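Local coordinates for histidine acid phosphatase (Bifidobacterium longum subsp. infantis, PDB 6RXG), which probably removes phosphate groups from inositol hexakisphosphate (phytate), lower inositol phosphates and 2,3-bisphosphoglycerate as a histidine acid phosphatase of the MINPP1 subfamily, at residues K82-K87 with T331-Q336; D240-S245 with K303-A308; H246-Q251 with Q336-A341. The protein carries 1 engineered substitution. One frame throughout, in Å; residues are numbered along the deposited sequence.

Contact 1: K82-K87 with T331-Q336; sequences KAEFVK and TFAFDQ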
loop_
_atom_site.group_PDB
_atom_site.type_symbol
_atom_site.label_atom_id
_atom_site.label_comp_id
_atom_site.label_asym_id
_atom_site.label_seq_id
_atom_site.Cartn_x
_atom_site.Cartn_y
_atom_site.Cartn_z
ATOM N N LYS B 82 28.501 5.025 18.682
ATOM C CA LYS B 82 28.818 3.749 18.043
ATOM C C LYS B 82 27.957 2.630 18.605
ATOM O O LYS B 82 27.296 1.908 17.854
ATOM C CB LYS B 82 30.285 3.414 18.228
ATOM C CG LYS B 82 30.649 2.008 17.767
ATOM C CD LYS B 82 32.188 1.830 17.761
ATOM C CE LYS B 82 32.769 1.884 19.157
ATOM N NZ LYS B 82 34.275 1.766 19.131
ATOM N N ALA B 83 27.913 2.512 19.928
ATOM C CA ALA B 83 27.148 1.441 20.563
ATOM C C ALA B 83 25.670 1.544 20.217
ATOM O O ALA B 83 25.023 0.535 19.921
ATOM C CB ALA B 83 27.355 1.482 22.085
ATOM N N GLU B 84 25.116 2.765 20.251
ATOM C CA GLU B 84 23.696 2.941 19.957
ATOM C C GLU B 84 23.380 2.535 18.517
ATOM O O GLU B 84 22.348 1.903 18.246
ATOM C CB GLU B 84 23.287 4.399 20.207
ATOM C CG GLU B 84 21.832 4.714 19.880
ATOM C CD GLU B 84 20.863 4.118 20.887
ATOM O OE1 GLU B 84 21.327 3.668 21.964
ATOM O OE2 GLU B 84 19.647 4.087 20.596
ATOM N N PHE B 85 24.252 2.892 17.580
ATOM C CA PHE B 85 23.984 2.595 16.175
ATOM C C PHE B 85 23.986 1.092 15.946
ATOM O O PHE B 85 23.082 0.540 15.300
ATOM C CB PHE B 85 25.030 3.267 15.283
ATOM C CG PHE B 85 24.714 3.210 13.814
ATOM C CD1 PHE B 85 23.616 3.869 13.300
ATOM C CD2 PHE B 85 25.541 2.536 12.937
ATOM C CE1 PHE B 85 23.349 3.841 11.936
ATOM C CE2 PHE B 85 25.278 2.504 11.580
ATOM C CZ PHE B 85 24.200 3.152 11.072
ATOM N N VAL B 86 24.999 0.417 16.496
ATOM C CA VAL B 86 25.123 -1.019 16.332
ATOM C C VAL B 86 23.975 -1.731 17.030
ATOM O O VAL B 86 23.437 -2.718 16.519
ATOM C CB VAL B 86 26.498 -1.478 16.846
ATOM C CG1 VAL B 86 26.602 -3.001 16.842
ATOM C CG2 VAL B 86 27.599 -0.849 15.973
ATOM N N LYS B 87 23.584 -1.249 18.207
ATOM C CA LYS B 87 22.431 -1.813 18.896
ATOM C C LYS B 87 21.170 -1.703 18.050
ATOM O O LYS B 87 20.364 -2.636 17.994
ATOM C CB LYS B 87 22.212 -1.097 20.224
ATOM C CG LYS B 87 20.937 -1.514 20.914
ATOM C CD LYS B 87 20.568 -0.605 22.067
ATOM C CE LYS B 87 19.122 -0.845 22.454
ATOM N NZ LYS B 87 18.209 -0.617 21.284
ATOM N N THR B 331 14.987 -4.411 20.658
ATOM C CA THR B 331 14.447 -3.083 20.434
ATOM C C THR B 331 15.333 -2.307 19.463
ATOM O O THR B 331 16.497 -2.651 19.219
ATOM C CB THR B 331 14.320 -2.319 21.748
ATOM O OG1 THR B 331 15.603 -2.224 22.370
ATOM C CG2 THR B 331 13.348 -3.023 22.678
ATOM N N PHE B 332 14.761 -1.240 18.909
ATOM C CA PHE B 332 15.490 -0.364 18.010
ATOM C C PHE B 332 14.825 1.003 18.071
ATOM O O PHE B 332 13.625 1.103 18.311
ATOM C CB PHE B 332 15.510 -0.925 16.584
ATOM C CG PHE B 332 14.242 -1.658 16.196
ATOM C CD1 PHE B 332 14.063 -3.004 16.509
ATOM C CD2 PHE B 332 13.235 -1.004 15.517
ATOM C CE1 PHE B 332 12.898 -3.667 16.145
ATOM C CE2 PHE B 332 12.075 -1.664 15.169
ATOM C CZ PHE B 332 11.914 -2.999 15.465
ATOM N N ALA B 333 15.609 2.048 17.850
ATOM C CA ALA B 333 15.131 3.416 17.996
ATOM C C ALA B 333 15.690 4.281 16.858
ATOM O O ALA B 333 16.434 5.235 17.066
ATOM C CB ALA B 333 15.522 3.972 19.362
ATOM N N PHE B 334 15.320 3.939 15.618
ATOM C CA PHE B 334 15.767 4.702 14.463
ATOM C C PHE B 334 15.131 6.076 14.421
ATOM O O PHE B 334 15.706 7.006 13.836
ATOM C CB PHE B 334 15.473 3.912 13.190
ATOM C CG PHE B 334 16.379 2.730 13.040
ATOM C CD1 PHE B 334 17.696 2.915 12.646
ATOM C CD2 PHE B 334 15.957 1.461 13.375
ATOM C CE1 PHE B 334 18.554 1.852 12.553
ATOM C CE2 PHE B 334 16.815 0.396 13.278
ATOM C CZ PHE B 334 18.109 0.589 12.857
ATOM N N ASP B 335 13.967 6.216 15.052
ATOM C CA ASP B 335 13.327 7.513 15.194
ATOM C C ASP B 335 14.255 8.560 15.789
ATOM O O ASP B 335 14.131 9.739 15.446
ATOM C CB ASP B 335 12.082 7.395 16.072
ATOM C CG ASP B 335 12.288 6.471 17.259
ATOM O OD1 ASP B 335 13.140 6.765 18.110
ATOM O OD2 ASP B 335 11.589 5.438 17.338
ATOM N N GLN B 336 15.186 8.170 16.675
ATOM C CA GLN B 336 16.060 9.184 17.275
ATOM C C GLN B 336 16.930 9.894 16.252
ATOM O O GLN B 336 17.508 10.933 16.588
ATOM C CB GLN B 336 17.084 8.688 18.320
ATOM C CG GLN B 336 17.011 7.341 18.938
ATOM C CD GLN B 336 18.412 6.709 19.053
ATOM O OE1 GLN B 336 18.568 5.511 18.893
ATOM N NE2 GLN B 336 19.431 7.532 19.333
#

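Contact 2: D240-S245 with K303-A308; sequences DVKRAS and KSEYDA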
loop_
_atom_site.group_PDB
_atom_site.type_symbol
_atom_site.label_atom_id
_atom_site.label_comp_id
_atom_site.label_asym_id
_atom_site.label_seq_id
_atom_site.Cartn_x
_atom_site.Cartn_y
_atom_site.Cartn_z
ATOM N N ASP B 240 19.832 18.944 -2.906
ATOM C CA ASP B 240 19.324 18.980 -1.540
ATOM C C ASP B 240 19.130 17.579 -0.962
ATOM O O ASP B 240 19.201 17.406 0.257
ATOM C CB ASP B 240 18.010 19.764 -1.485
ATOM C CG ASP B 240 18.226 21.268 -1.488
ATOM O OD1 ASP B 240 19.376 21.716 -1.654
ATOM O OD2 ASP B 240 17.233 21.999 -1.337
ATOM N N VAL B 241 18.877 16.575 -1.798
ATOM C CA VAL B 241 18.857 15.211 -1.286
ATOM C C VAL B 241 20.260 14.806 -0.847
ATOM O O VAL B 241 20.435 14.116 0.163
ATOM C CB VAL B 241 18.284 14.246 -2.336
ATOM C CG1 VAL B 241 18.393 12.780 -1.871
ATOM C CG2 VAL B 241 16.823 14.597 -2.614
ATOM N N LYS B 242 21.279 15.258 -1.580
ATOM C CA LYS B 242 22.644 14.922 -1.207
ATOM C C LYS B 242 23.057 15.653 0.062
ATOM O O LYS B 242 23.721 15.071 0.925
ATOM C CB LYS B 242 23.606 15.242 -2.354
ATOM C CG LYS B 242 25.038 14.783 -2.120
ATOM C CD LYS B 242 25.053 13.468 -1.337
ATOM C CE LYS B 242 26.329 12.704 -1.433
ATOM N NZ LYS B 242 25.989 11.269 -1.713
ATOM N N ARG B 243 22.667 16.923 0.193
ATOM C CA ARG B 243 22.917 17.646 1.437
ATOM C C ARG B 243 22.226 16.953 2.599
ATOM O O ARG B 243 22.818 16.780 3.664
ATOM C CB ARG B 243 22.447 19.105 1.318
ATOM C CG ARG B 243 23.327 19.957 0.413
ATOM C CD ARG B 243 22.660 21.278 0.015
ATOM N NE ARG B 243 22.320 22.135 1.152
ATOM C CZ ARG B 243 21.457 23.151 1.099
ATOM N NH1 ARG B 243 21.218 23.884 2.182
ATOM N NH2 ARG B 243 20.823 23.444 -0.032
ATOM N N ALA B 244 20.980 16.510 2.393
ATOM C CA ALA B 244 20.242 15.845 3.466
ATOM C C ALA B 244 20.899 14.533 3.858
ATOM O O ALA B 244 20.847 14.138 5.030
ATOM C CB ALA B 244 18.799 15.583 3.043
ATOM N N SER B 245 21.533 13.858 2.898
ATOM C CA SER B 245 22.195 12.593 3.183
ATOM C C SER B 245 23.395 12.807 4.085
ATOM O O SER B 245 23.581 12.091 5.076
ATOM C CB SER B 245 22.637 11.924 1.882
ATOM O OG SER B 245 21.530 11.618 1.049
ATOM N N LYS B 303 27.907 2.986 -1.769
ATOM C CA LYS B 303 29.066 3.644 -2.361
ATOM C C LYS B 303 28.998 5.156 -2.218
ATOM O O LYS B 303 29.839 5.856 -2.781
ATOM C CB LYS B 303 29.220 3.247 -3.832
ATOM C CG LYS B 303 28.159 3.793 -4.761
ATOM C CD LYS B 303 28.285 3.159 -6.145
ATOM C CE LYS B 303 27.455 3.887 -7.212
ATOM N NZ LYS B 303 28.198 4.980 -7.921
ATOM N N SER B 304 28.066 5.670 -1.419
ATOM C CA SER B 304 27.883 7.102 -1.299
ATOM C C SER B 304 27.106 7.391 -0.028
ATOM O O SER B 304 26.419 6.522 0.527
ATOM C CB SER B 304 27.134 7.686 -2.498
ATOM O OG SER B 304 25.791 7.264 -2.484
ATOM N N GLU B 305 27.212 8.643 0.408
ATOM C CA GLU B 305 26.365 9.122 1.494
ATOM C C GLU B 305 24.894 8.916 1.177
ATOM O O GLU B 305 24.108 8.554 2.052
ATOM C CB GLU B 305 26.663 10.604 1.762
ATOM C CG GLU B 305 28.003 10.857 2.396
ATOM C CD GLU B 305 28.240 12.327 2.722
ATOM O OE1 GLU B 305 28.015 13.184 1.847
ATOM O OE2 GLU B 305 28.672 12.615 3.857
ATOM N N TYR B 306 24.499 9.155 -0.071
ATOM C CA TYR B 306 23.104 8.965 -0.434
ATOM C C TYR B 306 22.677 7.530 -0.147
ATOM O O TYR B 306 21.633 7.294 0.480
ATOM C CB TYR B 306 22.903 9.306 -1.907
ATOM C CG TYR B 306 21.545 8.887 -2.396
ATOM C CD1 TYR B 306 20.450 9.735 -2.272
ATOM C CD2 TYR B 306 21.352 7.649 -2.952
ATOM C CE1 TYR B 306 19.188 9.349 -2.706
ATOM C CE2 TYR B 306 20.081 7.255 -3.407
ATOM C CZ TYR B 306 19.017 8.108 -3.282
ATOM O OH TYR B 306 17.774 7.686 -3.718
ATOM N N ASP B 307 23.502 6.563 -0.556
ATOM C CA ASP B 307 23.178 5.161 -0.307
ATOM C C ASP B 307 22.952 4.910 1.176
ATOM O O ASP B 307 21.936 4.320 1.577
ATOM C CB ASP B 307 24.294 4.253 -0.820
ATOM C CG ASP B 307 24.376 4.227 -2.310
ATOM O OD1 ASP B 307 23.380 4.638 -2.947
ATOM O OD2 ASP B 307 25.426 3.791 -2.824
ATOM N N ALA B 308 23.900 5.342 2.006
ATOM C CA ALA B 308 23.836 5.008 3.422
ATOM C C ALA B 308 22.668 5.710 4.087
ATOM O O ALA B 308 21.917 5.090 4.854
ATOM C CB ALA B 308 25.143 5.377 4.115
HETATM O O HOH W 1 28.876 10.446 -1.082
#

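Contact 3: H246-Q251 with Q336-A341; sequences HDLLSQ and QYFQGA. With ZN (zinc ion), chain I.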
loop_
_atom_site.group_PDB
_atom_site.type_symbol
_atom_site.label_atom_id
_atom_site.label_comp_id
_atom_site.label_asym_id
_atom_site.label_seq_id
_atom_site.Cartn_x
_atom_site.Cartn_y
_atom_site.Cartn_z
ATOM N N HIS B 246 24.238 13.782 3.737
ATOM C CA HIS B 246 25.333 14.152 4.620
ATOM C C HIS B 246 24.825 14.591 5.982
ATOM O O HIS B 246 25.339 14.171 7.027
ATOM C CB HIS B 246 26.141 15.281 4.006
ATOM C CG HIS B 246 27.214 15.749 4.907
ATOM N ND1 HIS B 246 28.383 15.038 5.079
ATOM C CD2 HIS B 246 27.273 16.798 5.759
ATOM C CE1 HIS B 246 29.134 15.655 5.974
ATOM N NE2 HIS B 246 28.483 16.727 6.397
ATOM N N ASP B 247 23.861 15.507 5.989
ATOM C CA ASP B 247 23.339 16.032 7.241
ATOM C C ASP B 247 22.896 14.905 8.174
ATOM O O ASP B 247 23.223 14.890 9.364
ATOM C CB ASP B 247 22.179 16.984 6.926
ATOM C CG ASP B 247 21.695 17.734 8.135
ATOM O OD1 ASP B 247 22.369 18.712 8.493
ATOM O OD2 ASP B 247 20.642 17.367 8.714
ATOM N N LEU B 248 22.154 13.946 7.645
ATOM C CA LEU B 248 21.659 12.847 8.473
ATOM C C LEU B 248 22.819 12.029 9.045
ATOM O O LEU B 248 22.868 11.733 10.242
ATOM C CB LEU B 248 20.740 11.958 7.632
ATOM C CG LEU B 248 20.121 10.785 8.388
ATOM C CD1 LEU B 248 19.000 11.323 9.268
ATOM C CD2 LEU B 248 19.637 9.646 7.464
ATOM N N LEU B 249 23.735 11.610 8.183
ATOM C CA LEU B 249 24.830 10.751 8.607
ATOM C C LEU B 249 25.779 11.445 9.571
ATOM O O LEU B 249 26.463 10.766 10.342
ATOM C CB LEU B 249 25.612 10.270 7.381
ATOM C CG LEU B 249 24.766 9.403 6.444
ATOM C CD1 LEU B 249 25.467 9.214 5.113
ATOM C CD2 LEU B 249 24.478 8.065 7.109
ATOM N N SER B 250 25.855 12.774 9.532
ATOM C CA SER B 250 26.818 13.471 10.371
ATOM C C SER B 250 26.503 13.343 11.849
ATOM O O SER B 250 27.377 13.628 12.672
ATOM C CB SER B 250 26.881 14.950 9.978
ATOM O OG SER B 250 25.636 15.592 10.256
ATOM N N GLN B 251 25.291 12.918 12.222
ATOM C CA GLN B 251 25.029 12.767 13.643
ATOM C C GLN B 251 25.615 11.464 14.193
ATOM O O GLN B 251 25.683 11.290 15.416
ATOM C CB GLN B 251 23.511 12.909 13.898
ATOM C CG GLN B 251 22.702 11.761 13.584
ATOM C CD GLN B 251 21.193 12.134 13.506
ATOM O OE1 GLN B 251 20.540 12.462 14.517
ATOM N NE2 GLN B 251 20.659 12.107 12.300
ATOM N N GLN B 336 15.186 8.170 16.675
ATOM C CA GLN B 336 16.060 9.184 17.275
ATOM C C GLN B 336 16.930 9.894 16.252
ATOM O O GLN B 336 17.508 10.933 16.588
ATOM C CB GLN B 336 17.084 8.688 18.320
ATOM C CG GLN B 336 17.011 7.341 18.938
ATOM C CD GLN B 336 18.412 6.709 19.053
ATOM O OE1 GLN B 336 18.568 5.511 18.893
ATOM N NE2 GLN B 336 19.431 7.532 19.333
ATOM N N TYR B 337 17.116 9.327 15.059
ATOM C CA TYR B 337 17.977 9.946 14.059
ATOM C C TYR B 337 17.240 10.952 13.191
ATOM O O TYR B 337 17.869 11.602 12.348
ATOM C CB TYR B 337 18.631 8.887 13.156
ATOM C CG TYR B 337 19.476 7.903 13.925
ATOM C CD1 TYR B 337 20.558 8.329 14.666
ATOM C CD2 TYR B 337 19.184 6.553 13.912
ATOM C CE1 TYR B 337 21.336 7.443 15.385
ATOM C CE2 TYR B 337 19.940 5.657 14.620
ATOM C CZ TYR B 337 21.016 6.102 15.358
ATOM O OH TYR B 337 21.752 5.187 16.054
ATOM N N PHE B 338 15.934 11.101 13.376
ATOM C CA PHE B 338 15.118 11.921 12.493
ATOM C C PHE B 338 14.289 12.916 13.303
ATOM O O PHE B 338 13.120 13.194 12.989
ATOM C CB PHE B 338 14.231 11.042 11.607
ATOM C CG PHE B 338 15.011 10.186 10.632
ATOM C CD1 PHE B 338 15.395 10.701 9.413
ATOM C CD2 PHE B 338 15.362 8.888 10.931
ATOM C CE1 PHE B 338 16.098 9.949 8.507
ATOM C CE2 PHE B 338 16.080 8.133 10.021
ATOM C CZ PHE B 338 16.441 8.673 8.806
ATOM N N GLN B 339 14.896 13.469 14.350
ATOM C CA GLN B 339 14.252 14.427 15.238
ATOM C C GLN B 339 14.683 15.864 14.942
ATOM O O GLN B 339 15.757 16.134 14.393
ATOM C CB GLN B 339 14.566 14.083 16.692
ATOM C CG GLN B 339 13.907 12.798 17.145
ATOM C CD GLN B 339 14.440 12.322 18.474
ATOM O OE1 GLN B 339 15.520 12.731 18.904
ATOM N NE2 GLN B 339 13.696 11.437 19.129
ATOM N N GLY B 340 13.813 16.801 15.306
ATOM C CA GLY B 340 14.189 18.194 15.132
ATOM C C GLY B 340 14.506 18.450 13.675
ATOM O O GLY B 340 13.782 18.011 12.780
ATOM N N ALA B 341 15.627 19.127 13.423
ATOM C CA ALA B 341 15.974 19.517 12.058
ATOM C C ALA B 341 16.214 18.307 11.169
ATOM O O ALA B 341 16.076 18.393 9.938
ATOM C CB ALA B 341 17.212 20.410 12.072
HETATM ZN ZN ZN I . 28.984 17.906 8.020
HETATM O O HOH W 2 19.085 19.523 9.254
HETATM O O HOH W 3 17.760 13.177 15.260
#

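Contact 1: K82-K87 with T331-Q336
Thr331 meets the helical segment 82-87 through Lys87, whose ammonium donates to the threonine hydroxyl, NZ to OG1 3.2 Å. The same nitrogen reaches back weakly to the backbone oxygen, Lys87 NZ to Thr331 O 3.4 Å, so the lysine tip sits across both oxygens of one residue. Its chain runs extended as far as CE and turns only at the last torsion (chi4 -58°), which swings NZ onto the threonine. At Phe332 the ring leads away from the helical segment and packs instead on Ile92 and Ala95, further along the same helix. Ala333 brings its CB to 4.3 Å from Glu84 OE2, an apolar flank to the carboxylate, while its backbone N is bound by Asn88 OD1. Beyond it Phe334 turns into Leu312, Leu315 and Ile92. At the end of the segment Gln336 and Glu84 approach from opposite directions, the amide turned 73° against the carboxylate plane, with Gln336 OE1 and Glu84 OE2 2.5 Å apart. Asn88 ND2 donates to Gln336 OE1 and weakly to Glu84 OE2, a shared donor between the two oxygens. The contact is a polar surface seam in the helical part of this branch 2 histidine phosphatase: it fastens the loop between helices 305-321 and 343-361 along helix 79-99, which through Phe85 and Val86 also rests on helix 59-73.

Contact 2: D240-S245 with K303-A308
Tyr306 and Ser245 bring the two helices closest, with 5.2 Å between their CA atoms, a spacing that the small serine allows. Ser245 sets OG over the tyrosine backbone, 3.4 Å from Tyr306 CA, and its CB lies 3.7 Å from Glu305 O. The hydroxyl is not spent on the neighbour: it folds back along its own helix and donates to Val241 O at 2.9 Å, from the opposite face of that carbonyl to the Ser245 backbone N-H. One turn earlier, Val241 places CG1 at the edge of the tyrosine ring, near its plane and 3.6 Å from Tyr306 CE1; this branch is anti to the backbone N (chi1 174°), which carries it out towards the ring. The packing joins helix 239-249 to the first turn of helix 305-321, where Ser304 is the N-cap and its OG accepts from Asp307 N at 3.1 Å. The Glu305 side chain belongs to the buried part as well, turned inward against Leu258 and Leu261 of helix 255-262, its OE2 hydrogen-bonded to the zinc ligand His246. On the looser, watered side Lys242 bends at its second and last torsions to bring NZ beside the N-terminal turn, where a water accepts from Lys242 NZ and from Glu305 N, bridging ammonium and backbone. Glu305 OE1 stays 4.5 Å from Lys242 NZ, beyond salt-bridge range.

Contact 3: H246-Q251 with Q336-A341
Gln251 crosses to Tyr337 from just beyond helix 239-249. From its CB the chain leaves with CG between the backbone N and the carbonyl carbon (chi1 78°), then runs extended, CG passing 4.2 Å from Tyr337 CD1. CD comes next, at the edge of the tyrosine ring and near its plane, with the amide standing 82° to the ring. At the tip NE2 makes two bonds. One returns to its own segment, Gln251 NE2 to Leu248 O 3.0 Å, in the carbonyl plane and on a lone pair; the other crosses to Tyr337 O at 2.8 Å, more bent, its N-H...O angle 141°. OE1 accepts from a water that also donates to Gln336 O and accepts from Gln339 N. With both ends of the amide engaged, its rotation is well defined. Cutting the side chain back to an alanine is likely to leave Tyr337 O and Leu248 O without the NE2 donor and the bridging water without its OE1 partner. In this all-helical region of the phosphatase the contact ties the C-terminal end of helix 239-249 to the loop that leads into helix 343-361. Beside the amide the contact is apolar: Leu248 CD1 lies 3.3 Å from Phe338 CE1, and CD2 of the same leucine 3.6 Å from Phe338 CZ, so both methyls bear on one end of the ring. Tyr316 meets that ring too, while Leu312 and Phe349 touch the leucine. At the other end of the helical segment His246 NE2 binds zinc at 2.1 Å, with Glu255 as the second protein ligand, and Asp247 OD2 accepts from a water that donates weakly to Ala341 O.

Contact 3 is the buried one of the three, contact 2 is partly buried, and contact 1 lies at the surface. Contacts 2 and 3 both use helix 239-249, and Glu305 of contact 2 touches His246 of contact 3, OE2 to ND1 2.7 Å, a probable hydrogen bond behind a zinc ligand. Contacts 1 and 3 share Gln336 and hold successive parts of one loop, against helix 79-99 and helix 239-249 respectively; the Tyr337 hydroxyl, hydrogen-bonded to Asn88, packs against the Phe85 backbone at CA. Charged and amide groups carry contact 1, close helix packing with a watered, more open side contact 2, and a leucine-phenylalanine pair beside an amide whose nitrogen makes two hydrogen bonds contact 3.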